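Local coordinates for protein beta-catenin homolog sys-1 (Caenorhabditis elegans, PDB 3C2G) that acts as a transcription coregulator in the Wnt signalling asymmetry pathway, binding the TCF factor POP-1 directly to activate or repress target genes, at residues 204-207 against 208-212; 222-225 against 226-229; 563-566 against 567-571; 598-602 against 603-607. One frame throughout, in Å; residues are numbered along the deposited sequence.

Contact 1 of 4, residues 204-207 against 208-212; sequences LKDY and FIWNN
F208 and L204 meet one turn apart near the end of helix 202-210, the leucine CG 3.7 Å from CE2 of the phenylalanine and its CD1 over one face of the ring. L204 gets there by turning CG back beside its own carbonyl carbon (chi1 -156°). The backbone is also close: CD2 of F208 is 3.2 Å from L204 O, the same oxygen that accepts the F208 N-H at 2.9 Å. Y207, more exposed, runs alongside N211 and points the same way, their ring and amide planes 66° apart; CE1 of Y207 lies 3.9 Å from N211 OD1, while OD1 of N212 comes to the edge of the ring. The last helical bond, N211 N to Y207 O, is bent, and N211 then leaves the helix with positive phi. On another side, OD1 of D206 lies in the plane of the W210 indole at its edge, though its hydrogen bond goes to H272. With an alanine at position F208, L204 would probably lose the ring it packs on, and a gap would open toward F194 and L224. The apolar L204-F208 pair thus adds to the backbone bonds on the side covered by helices 189-198 and 224-239, while the polar groups of Y207, N211 and N212 lie on the more exposed side.

Contact 2 of 4, residues 222-225 against 226-229; sequences TGLI and IKLN
K227 lays its chain along the backbone that leads into helix 224-239: its CG is 3.4 Å from G223 O, and farther out CE passes T222 O at 3.4 Å. The chain is extended beyond CG, which carries the ammonium group back past the first turn, where NZ is hydrogen-bonded to N178 and more weakly to S174 O. G223 holds the N-cap position, so no side chain caps the helix from here; its carbonyl takes the K227 N-H in a weak bond of 3.4 Å. The next turn is firmer, with L228 N 2.8 Å from L224 O and N229 N 3.1 Å from I225 O. L228 folds close over the carbonyl it bonds to, CG only 3.2 Å from L224 O. With CG swung beside its own backbone N (chi1 -70°), L228 brings CD1 to within 4.1 Å of L224 CB, and the two leucines cross at a slant. I225 and N229 instead lie side by side and point the same way, the I225 CG2 methyl 4.1 Å from the amide nitrogen ND2 of N229. The helix start therefore has a lysine alkyl chain on one flank, a leucine pair on another and an isoleucine beside an amide on a third. Neighbouring helices cover the leucine and isoleucine flanks: L228 packs on T263, L266 and L267 of helix 251-270, I225 and N229 meet F280 of helix 274-282, and L224 and I225 rest on F208 and I209 of helix 202-210.

Contact 3 of 4, residues 563-566 against 567-571; sequences PTFI and HNVLV
Residues 563-566 and 567-571 form the opening turns of alpha-helix 563-579 in the armadillo domain, and four successive i to i+4 bonds join them, from H567 N to P563 O at 3.1 Å through to L570 N to I566 O at 2.9 Å. F565 and V569 make a CH-pi contact. The phenylalanine CG stands opposite its backbone N (chi1 179°), which leans the ring toward V569, one turn on, so that CG2 of V569 sits over one face, 4.1 Å from the ring centroid and 23° off its normal. N568 lies alongside T564, pointing the same way, with its CG 3.1 Å from T564 O; its side chain also packs on I526 and L530 of helix 515-535. A glycine in place of N568 would probably open a gap between T564 and those two residues. F565 also touches Q519 and E523 of that helix, and L555 and L556. I566 and L570 run side by side, CG2 to CD1 3.8 Å, on the flank that meets helix 603-613. The leucine also folds in against the carbonyl its own N-H bonds to, with L570 CG 3.2 Å from I566 O.

Contact 4 of 4, residues 598-602 against 603-607; sequences TNHRN and SDIAK
S603 follows N602, the N-cap of helix 603-613, and is the first residue of that helix. D604 comes next, and its backbone N-H is taken by N602 OD1 at 2.7 Å, the donor lying in the plane of the side-chain carbonyl although the N-H is bent (130°). The cap amide reaches over the first turn because its CG lies beside the N602 carbonyl carbon (chi1 -168°). I605 gives the same OD1 a second, weak bond through its N-H at 3.4 Å, so one oxygen serves two amides at the helix start. The I605 side chain crosses that of N602 at about a right angle, with CD1 3.8 Å from N602 CB, and the same methyl lies 3.7 Å from H600 CE1. H600 is itself tied to the turn, since its ND1 accepts from N602 N at 3.2 Å. A606 closes the first turn with its N-H on N602 O, the first i to i+4 bond of the helix, and its CB packs against T598 O. An asparagine N-cap of this kind is a classic helix start, and here it starts helix 603-613, just after helix 591-598, at the C-terminal end of the armadillo domain.

The four contacts come in chain order and fall into two pairs in this all-helical armadillo domain. Contacts 1 and 2 lie on consecutive helices, 202-210 and 224-239, with centres 11 Å apart; they join where L224 N probably bonds F208 O and where I209 packs on I225. Contacts 3 and 4 are likewise 11 Å apart, on helix 563-579 and at the start of helix 603-613, which meet through I566 and L570 against I605. Between the pairs the centres are 50 to 60 Å apart, and no atoms touch. Each pair therefore records helix-on-helix packing at a separate place along the elongated domain, the second pair near its C-terminus.

Contact 1 of 4, residues 204-207 against 208-212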
loop_
_atom_site.group_PDB
_atom_site.type_symbol
_atom_site.label_atom_id
_atom_site.label_comp_id
_atom_site.label_asym_id
_atom_site.label_seq_id
_atom_site.Cartn_x
_atom_site.Cartn_y
_atom_site.Cartn_z
ATOM N N LEU A 204 -7.123 -17.828 -3.916
ATOM C CA LEU A 204 -7.766 -17.410 -5.156
ATOM C C LEU A 204 -6.856 -16.441 -5.899
ATOM O O LEU A 204 -6.770 -16.478 -7.128
ATOM C CB LEU A 204 -9.157 -16.817 -4.918
ATOM C CG LEU A 204 -10.094 -16.888 -6.131
ATOM C CD1 LEU A 204 -10.182 -18.307 -6.683
ATOM C CD2 LEU A 204 -11.476 -16.370 -5.791
ATOM N N LYS A 205 -6.158 -15.605 -5.139
ATOM C CA LYS A 205 -5.145 -14.724 -5.692
ATOM C C LYS A 205 -4.083 -15.536 -6.418
ATOM O O LYS A 205 -3.760 -15.252 -7.579
ATOM C CB LYS A 205 -4.518 -13.864 -4.598
ATOM C CG LYS A 205 -5.467 -12.823 -4.056
ATOM C CD LYS A 205 -4.874 -12.105 -2.882
ATOM C CE LYS A 205 -5.902 -11.244 -2.183
ATOM N NZ LYS A 205 -5.264 -10.515 -1.060
ATOM N N ASP A 206 -3.580 -16.566 -5.739
ATOM C CA ASP A 206 -2.576 -17.465 -6.297
ATOM C C ASP A 206 -3.098 -18.298 -7.448
ATOM O O ASP A 206 -2.330 -18.705 -8.314
ATOM C CB ASP A 206 -2.012 -18.383 -5.216
ATOM C CG ASP A 206 -1.005 -17.689 -4.332
ATOM O OD1 ASP A 206 -0.547 -16.582 -4.681
ATOM O OD2 ASP A 206 -0.664 -18.256 -3.279
ATOM N N TYR A 207 -4.392 -18.582 -7.462
ATOM C CA TYR A 207 -4.938 -19.292 -8.606
ATOM C C TYR A 207 -4.950 -18.371 -9.824
ATOM O O TYR A 207 -4.579 -18.783 -10.922
ATOM C CB TYR A 207 -6.329 -19.899 -8.340
ATOM C CG TYR A 207 -6.893 -20.559 -9.580
ATOM C CD1 TYR A 207 -6.280 -21.688 -10.127
ATOM C CD2 TYR A 207 -8.008 -20.030 -10.234
ATOM C CE1 TYR A 207 -6.771 -22.287 -11.284
ATOM C CE2 TYR A 207 -8.513 -20.627 -11.399
ATOM C CZ TYR A 207 -7.886 -21.756 -11.913
ATOM O OH TYR A 207 -8.370 -22.355 -13.062
ATOM N N PHE A 208 -5.357 -17.122 -9.611
ATOM C CA PHE A 208 -5.389 -16.130 -10.689
ATOM C C PHE A 208 -4.010 -15.778 -11.238
ATOM O O PHE A 208 -3.847 -15.630 -12.440
ATOM C CB PHE A 208 -6.123 -14.861 -10.249
ATOM C CG PHE A 208 -7.602 -15.045 -10.078
ATOM C CD1 PHE A 208 -8.322 -15.859 -10.944
ATOM C CD2 PHE A 208 -8.282 -14.379 -9.062
ATOM C CE1 PHE A 208 -9.689 -16.020 -10.784
ATOM C CE2 PHE A 208 -9.648 -14.530 -8.898
ATOM C CZ PHE A 208 -10.352 -15.349 -9.757
ATOM N N ILE A 209 -3.030 -15.645 -10.351
ATOM C CA ILE A 209 -1.666 -15.334 -10.745
ATOM C C ILE A 209 -0.994 -16.535 -11.405
ATOM O O ILE A 209 -0.625 -16.491 -12.581
ATOM C CB ILE A 209 -0.827 -14.895 -9.531
ATOM C CG1 ILE A 209 -1.316 -13.556 -8.996
ATOM C CG2 ILE A 209 0.641 -14.791 -9.896
ATOM C CD1 ILE A 209 -0.910 -13.311 -7.565
ATOM N N TRP A 210 -0.857 -17.613 -10.641
ATOM C CA TRP A 210 0.018 -18.707 -11.015
ATOM C C TRP A 210 -0.658 -19.811 -11.818
ATOM O O TRP A 210 0.018 -20.578 -12.492
ATOM C CB TRP A 210 0.698 -19.273 -9.772
ATOM C CG TRP A 210 1.533 -18.255 -9.069
ATOM C CD1 TRP A 210 1.269 -17.663 -7.869
ATOM C CD2 TRP A 210 2.759 -17.684 -9.536
ATOM N NE1 TRP A 210 2.263 -16.778 -7.547
ATOM C CE2 TRP A 210 3.186 -16.760 -8.559
ATOM C CE3 TRP A 210 3.540 -17.862 -10.688
ATOM C CZ2 TRP A 210 4.369 -16.018 -8.693
ATOM C CZ3 TRP A 210 4.712 -17.126 -10.821
ATOM C CH2 TRP A 210 5.115 -16.216 -9.828
ATOM N N ASN A 211 -1.984 -19.896 -11.747
ATOM C CA ASN A 211 -2.726 -20.938 -12.463
ATOM C C ASN A 211 -2.105 -22.320 -12.214
ATOM O O ASN A 211 -1.925 -23.111 -13.140
ATOM C CB ASN A 211 -2.775 -20.603 -13.964
ATOM C CG ASN A 211 -3.915 -21.302 -14.702
ATOM O OD1 ASN A 211 -4.381 -22.374 -14.302
ATOM N ND2 ASN A 211 -4.357 -20.696 -15.804
ATOM N N ASN A 212 -1.753 -22.586 -10.956
ATOM C CA ASN A 212 -1.116 -23.852 -10.561
ATOM C C ASN A 212 0.230 -24.158 -11.239
ATOM O O ASN A 212 0.556 -25.321 -11.484
ATOM C CB ASN A 212 -2.090 -25.039 -10.722
ATOM C CG ASN A 212 -3.193 -25.041 -9.671
ATOM O OD1 ASN A 212 -4.387 -25.017 -9.999
ATOM N ND2 ASN A 212 -2.800 -25.055 -8.398
#

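Contact 2 of 4, residues 222-225 against 226-229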
loop_
_atom_site.group_PDB
_atom_site.type_symbol
_atom_site.label_atom_id
_atom_site.label_comp_id
_atom_site.label_asym_id
_atom_site.label_seq_id
_atom_site.Cartn_x
_atom_site.Cartn_y
_atom_site.Cartn_z
ATOM N N THR A 222 -1.828 -17.320 -19.201
ATOM C CA THR A 222 -3.237 -17.571 -18.884
ATOM C C THR A 222 -3.666 -16.857 -17.602
ATOM O O THR A 222 -4.856 -16.744 -17.307
ATOM C CB THR A 222 -3.544 -19.089 -18.734
ATOM O OG1 THR A 222 -2.630 -19.678 -17.798
ATOM C CG2 THR A 222 -3.435 -19.807 -20.077
ATOM N N GLY A 223 -2.689 -16.383 -16.839
ATOM C CA GLY A 223 -2.964 -15.738 -15.567
ATOM C C GLY A 223 -3.067 -14.232 -15.654
ATOM O O GLY A 223 -2.802 -13.623 -16.699
ATOM N N LEU A 224 -3.421 -13.629 -14.527
ATOM C CA LEU A 224 -3.789 -12.224 -14.504
ATOM C C LEU A 224 -2.644 -11.226 -14.579
ATOM O O LEU A 224 -2.859 -10.080 -14.952
ATOM C CB LEU A 224 -4.674 -11.912 -13.297
ATOM C CG LEU A 224 -6.125 -12.359 -13.435
ATOM C CD1 LEU A 224 -6.955 -11.581 -12.466
ATOM C CD2 LEU A 224 -6.638 -12.158 -14.847
ATOM N N ILE A 225 -1.436 -11.633 -14.223
ATOM C CA ILE A 225 -0.345 -10.697 -14.285
ATOM C C ILE A 225 -0.093 -10.311 -15.742
ATOM O O ILE A 225 -0.032 -9.125 -16.072
ATOM C CB ILE A 225 0.921 -11.216 -13.562
ATOM C CG1 ILE A 225 0.664 -11.271 -12.055
ATOM C CG2 ILE A 225 2.106 -10.324 -13.855
ATOM C CD1 ILE A 225 1.875 -11.639 -11.221
ATOM N N ILE A 226 0.014 -11.299 -16.619
ATOM C CA ILE A 226 0.261 -11.014 -18.035
ATOM C C ILE A 226 -0.936 -10.279 -18.662
ATOM O O ILE A 226 -0.770 -9.340 -19.461
ATOM C CB ILE A 226 0.606 -12.318 -18.806
ATOM C CG1 ILE A 226 1.880 -12.962 -18.230
ATOM C CG2 ILE A 226 0.744 -12.078 -20.313
ATOM C CD1 ILE A 226 3.164 -12.130 -18.400
ATOM N N LYS A 227 -2.135 -10.697 -18.273
ATOM C CA LYS A 227 -3.356 -10.153 -18.836
ATOM C C LYS A 227 -3.591 -8.717 -18.395
ATOM O O LYS A 227 -3.825 -7.835 -19.233
ATOM C CB LYS A 227 -4.555 -11.014 -18.477
ATOM C CG LYS A 227 -4.663 -12.314 -19.255
ATOM C CD LYS A 227 -6.050 -12.900 -18.991
ATOM C CE LYS A 227 -6.149 -14.365 -19.321
ATOM N NZ LYS A 227 -7.578 -14.704 -19.541
ATOM N N LEU A 228 -3.499 -8.476 -17.093
ATOM C CA LEU A 228 -3.701 -7.138 -16.579
ATOM C C LEU A 228 -2.666 -6.148 -17.115
ATOM O O LEU A 228 -3.013 -4.999 -17.403
ATOM C CB LEU A 228 -3.786 -7.147 -15.057
ATOM C CG LEU A 228 -5.090 -7.799 -14.551
ATOM C CD1 LEU A 228 -5.151 -7.839 -13.024
ATOM C CD2 LEU A 228 -6.339 -7.091 -15.133
ATOM N N ASN A 229 -1.419 -6.605 -17.293
ATOM C CA ASN A 229 -0.381 -5.787 -17.907
ATOM C C ASN A 229 -0.700 -5.391 -19.333
ATOM O O ASN A 229 -0.469 -4.255 -19.714
ATOM C CB ASN A 229 0.997 -6.467 -17.869
ATOM C CG ASN A 229 1.685 -6.337 -16.509
ATOM O OD1 ASN A 229 1.242 -5.587 -15.637
ATOM N ND2 ASN A 229 2.771 -7.081 -16.323
#

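Contact 3 of 4, residues 563-566 against 567-571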
loop_
_atom_site.group_PDB
_atom_site.type_symbol
_atom_site.label_atom_id
_atom_site.label_comp_id
_atom_site.label_asym_id
_atom_site.label_seq_id
_atom_site.Cartn_x
_atom_site.Cartn_y
_atom_site.Cartn_z
ATOM N N PRO A 563 26.238 -6.981 22.591
ATOM C CA PRO A 563 27.585 -6.683 23.103
ATOM C C PRO A 563 28.113 -5.300 22.727
ATOM O O PRO A 563 28.841 -4.676 23.504
ATOM C CB PRO A 563 28.451 -7.769 22.461
ATOM C CG PRO A 563 27.738 -8.116 21.202
ATOM C CD PRO A 563 26.269 -8.002 21.526
ATOM N N THR A 564 27.749 -4.833 21.540
ATOM C CA THR A 564 28.171 -3.530 21.058
ATOM C C THR A 564 27.451 -2.397 21.805
ATOM O O THR A 564 27.996 -1.306 21.963
ATOM C CB THR A 564 27.975 -3.412 19.520
ATOM O OG1 THR A 564 28.349 -2.101 19.079
ATOM C CG2 THR A 564 26.519 -3.680 19.116
ATOM N N PHE A 565 26.231 -2.671 22.266
ATOM C CA PHE A 565 25.451 -1.705 23.035
ATOM C C PHE A 565 26.035 -1.537 24.436
ATOM O O PHE A 565 26.214 -0.414 24.902
ATOM C CB PHE A 565 23.973 -2.123 23.092
ATOM C CG PHE A 565 23.098 -1.192 23.893
ATOM C CD1 PHE A 565 23.051 0.171 23.611
ATOM C CD2 PHE A 565 22.298 -1.688 24.922
ATOM C CE1 PHE A 565 22.227 1.032 24.350
ATOM C CE2 PHE A 565 21.474 -0.842 25.666
ATOM C CZ PHE A 565 21.441 0.522 25.379
ATOM N N ILE A 566 26.338 -2.662 25.081
ATOM C CA ILE A 566 26.989 -2.700 26.386
ATOM C C ILE A 566 28.317 -1.944 26.360
ATOM O O ILE A 566 28.588 -1.090 27.219
ATOM C CB ILE A 566 27.235 -4.167 26.830
ATOM C CG1 ILE A 566 25.899 -4.898 27.025
ATOM C CG2 ILE A 566 28.100 -4.228 28.096
ATOM C CD1 ILE A 566 26.039 -6.396 27.247
ATOM N N HIS A 567 29.142 -2.264 25.370
ATOM C CA HIS A 567 30.436 -1.626 25.235
ATOM C C HIS A 567 30.252 -0.128 25.049
ATOM O O HIS A 567 30.995 0.662 25.637
ATOM C CB HIS A 567 31.221 -2.219 24.065
ATOM C CG HIS A 567 32.571 -1.599 23.868
ATOM N ND1 HIS A 567 33.631 -1.836 24.719
ATOM C CD2 HIS A 567 33.034 -0.752 22.919
ATOM C CE1 HIS A 567 34.687 -1.158 24.306
ATOM N NE2 HIS A 567 34.352 -0.491 23.215
ATOM N N ASN A 568 29.257 0.258 24.249
ATOM C CA ASN A 568 29.012 1.674 23.972
ATOM C C ASN A 568 28.579 2.424 25.233
ATOM O O ASN A 568 29.031 3.537 25.515
ATOM C CB ASN A 568 27.985 1.841 22.843
ATOM C CG ASN A 568 28.615 1.738 21.463
ATOM O OD1 ASN A 568 29.840 1.755 21.317
ATOM N ND2 ASN A 568 27.786 1.648 20.448
ATOM N N VAL A 569 27.708 1.775 25.992
ATOM C CA VAL A 569 27.197 2.335 27.223
ATOM C C VAL A 569 28.329 2.520 28.221
ATOM O O VAL A 569 28.432 3.568 28.847
ATOM C CB VAL A 569 26.060 1.474 27.779
ATOM C CG1 VAL A 569 25.887 1.686 29.262
ATOM C CG2 VAL A 569 24.765 1.787 27.024
ATOM N N LEU A 570 29.196 1.523 28.338
ATOM C CA LEU A 570 30.330 1.609 29.252
ATOM C C LEU A 570 31.274 2.738 28.872
ATOM O O LEU A 570 31.701 3.516 29.733
ATOM C CB LEU A 570 31.098 0.287 29.303
ATOM C CG LEU A 570 30.355 -0.895 29.914
ATOM C CD1 LEU A 570 31.034 -2.210 29.557
ATOM C CD2 LEU A 570 30.220 -0.739 31.410
ATOM N N VAL A 571 31.589 2.829 27.585
ATOM C CA VAL A 571 32.577 3.782 27.103
ATOM C C VAL A 571 32.075 5.212 27.223
ATOM O O VAL A 571 32.824 6.091 27.661
ATOM C CB VAL A 571 33.009 3.454 25.661
ATOM C CG1 VAL A 571 33.855 4.583 25.045
ATOM C CG2 VAL A 571 33.791 2.130 25.636
#

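Contact 4 of 4, residues 598-602 against 603-607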
loop_
_atom_site.group_PDB
_atom_site.type_symbol
_atom_site.label_atom_id
_atom_site.label_comp_id
_atom_site.label_asym_id
_atom_site.label_seq_id
_atom_site.Cartn_x
_atom_site.Cartn_y
_atom_site.Cartn_z
ATOM N N THR A 598 32.988 -6.699 34.731
ATOM C CA THR A 598 34.452 -6.731 34.783
ATOM C C THR A 598 35.008 -8.108 34.400
ATOM O O THR A 598 36.091 -8.207 33.809
ATOM C CB THR A 598 34.958 -6.317 36.184
ATOM O OG1 THR A 598 34.577 -4.961 36.436
ATOM C CG2 THR A 598 36.483 -6.438 36.301
ATOM N N ASN A 599 34.255 -9.155 34.734
ATOM C CA ASN A 599 34.647 -10.534 34.432
ATOM C C ASN A 599 33.894 -11.095 33.220
ATOM O O ASN A 599 33.573 -12.285 33.169
ATOM C CB ASN A 599 34.435 -11.432 35.663
ATOM C CG ASN A 599 34.955 -10.803 36.955
ATOM O OD1 ASN A 599 36.087 -10.312 37.022
ATOM N ND2 ASN A 599 34.121 -10.821 37.990
ATOM N N HIS A 600 33.615 -10.232 32.246
ATOM C CA HIS A 600 32.846 -10.620 31.068
ATOM C C HIS A 600 33.716 -11.365 30.067
ATOM O O HIS A 600 34.916 -11.094 29.950
ATOM C CB HIS A 600 32.215 -9.393 30.399
ATOM C CG HIS A 600 31.101 -9.720 29.453
ATOM N ND1 HIS A 600 31.276 -9.774 28.086
ATOM C CD2 HIS A 600 29.795 -10.004 29.675
ATOM C CE1 HIS A 600 30.127 -10.079 27.507
ATOM N NE2 HIS A 600 29.212 -10.223 28.449
ATOM N N ARG A 601 33.088 -12.300 29.355
ATOM C CA ARG A 601 33.712 -13.059 28.268
ATOM C C ARG A 601 34.524 -12.134 27.354
ATOM O O ARG A 601 35.733 -12.317 27.189
ATOM C CB ARG A 601 32.629 -13.786 27.456
ATOM C CG ARG A 601 31.294 -13.939 28.195
ATOM C CD ARG A 601 30.187 -14.525 27.312
ATOM N NE ARG A 601 30.242 -15.987 27.234
ATOM C CZ ARG A 601 29.839 -16.821 28.196
ATOM N NH1 ARG A 601 29.346 -16.357 29.340
ATOM N NH2 ARG A 601 29.937 -18.133 28.016
ATOM N N ASN A 602 33.843 -11.138 26.782
ATOM C CA ASN A 602 34.448 -10.111 25.929
ATOM C C ASN A 602 35.481 -9.286 26.690
ATOM O O ASN A 602 35.201 -8.767 27.770
ATOM C CB ASN A 602 33.354 -9.189 25.362
ATOM C CG ASN A 602 33.855 -8.278 24.244
ATOM O OD1 ASN A 602 34.927 -7.679 24.333
ATOM N ND2 ASN A 602 33.062 -8.159 23.190
ATOM N N SER A 603 36.669 -9.173 26.110
ATOM C CA SER A 603 37.772 -8.441 26.732
ATOM C C SER A 603 37.618 -6.918 26.657
ATOM O O SER A 603 38.065 -6.202 27.561
ATOM C CB SER A 603 39.111 -8.876 26.126
ATOM O OG SER A 603 39.039 -8.955 24.711
ATOM N N ASP A 604 37.001 -6.429 25.581
ATOM C CA ASP A 604 36.730 -4.997 25.431
ATOM C C ASP A 604 35.756 -4.520 26.508
ATOM O O ASP A 604 36.012 -3.523 27.194
ATOM C CB ASP A 604 36.188 -4.683 24.032
ATOM C CG ASP A 604 37.267 -4.717 22.959
ATOM O OD1 ASP A 604 38.407 -4.279 23.238
ATOM O OD2 ASP A 604 36.971 -5.166 21.826
ATOM N N ILE A 605 34.656 -5.255 26.660
ATOM C CA ILE A 605 33.666 -4.977 27.691
ATOM C C ILE A 605 34.312 -4.988 29.072
ATOM O O ILE A 605 34.165 -4.033 29.837
ATOM C CB ILE A 605 32.471 -5.960 27.627
ATOM C CG1 ILE A 605 31.677 -5.739 26.334
ATOM C CG2 ILE A 605 31.566 -5.805 28.848
ATOM C CD1 ILE A 605 30.522 -6.709 26.118
ATOM N N ALA A 606 35.049 -6.055 29.375
ATOM C CA ALA A 606 35.721 -6.189 30.668
ATOM C C ALA A 606 36.660 -5.016 30.965
ATOM O O ALA A 606 36.671 -4.494 32.082
ATOM C CB ALA A 606 36.466 -7.510 30.739
ATOM N N LYS A 607 37.428 -4.590 29.965
ATOM C CA LYS A 607 38.347 -3.458 30.127
ATOM C C LYS A 607 37.613 -2.145 30.411
ATOM O O LYS A 607 38.034 -1.366 31.268
ATOM C CB LYS A 607 39.258 -3.306 28.902
#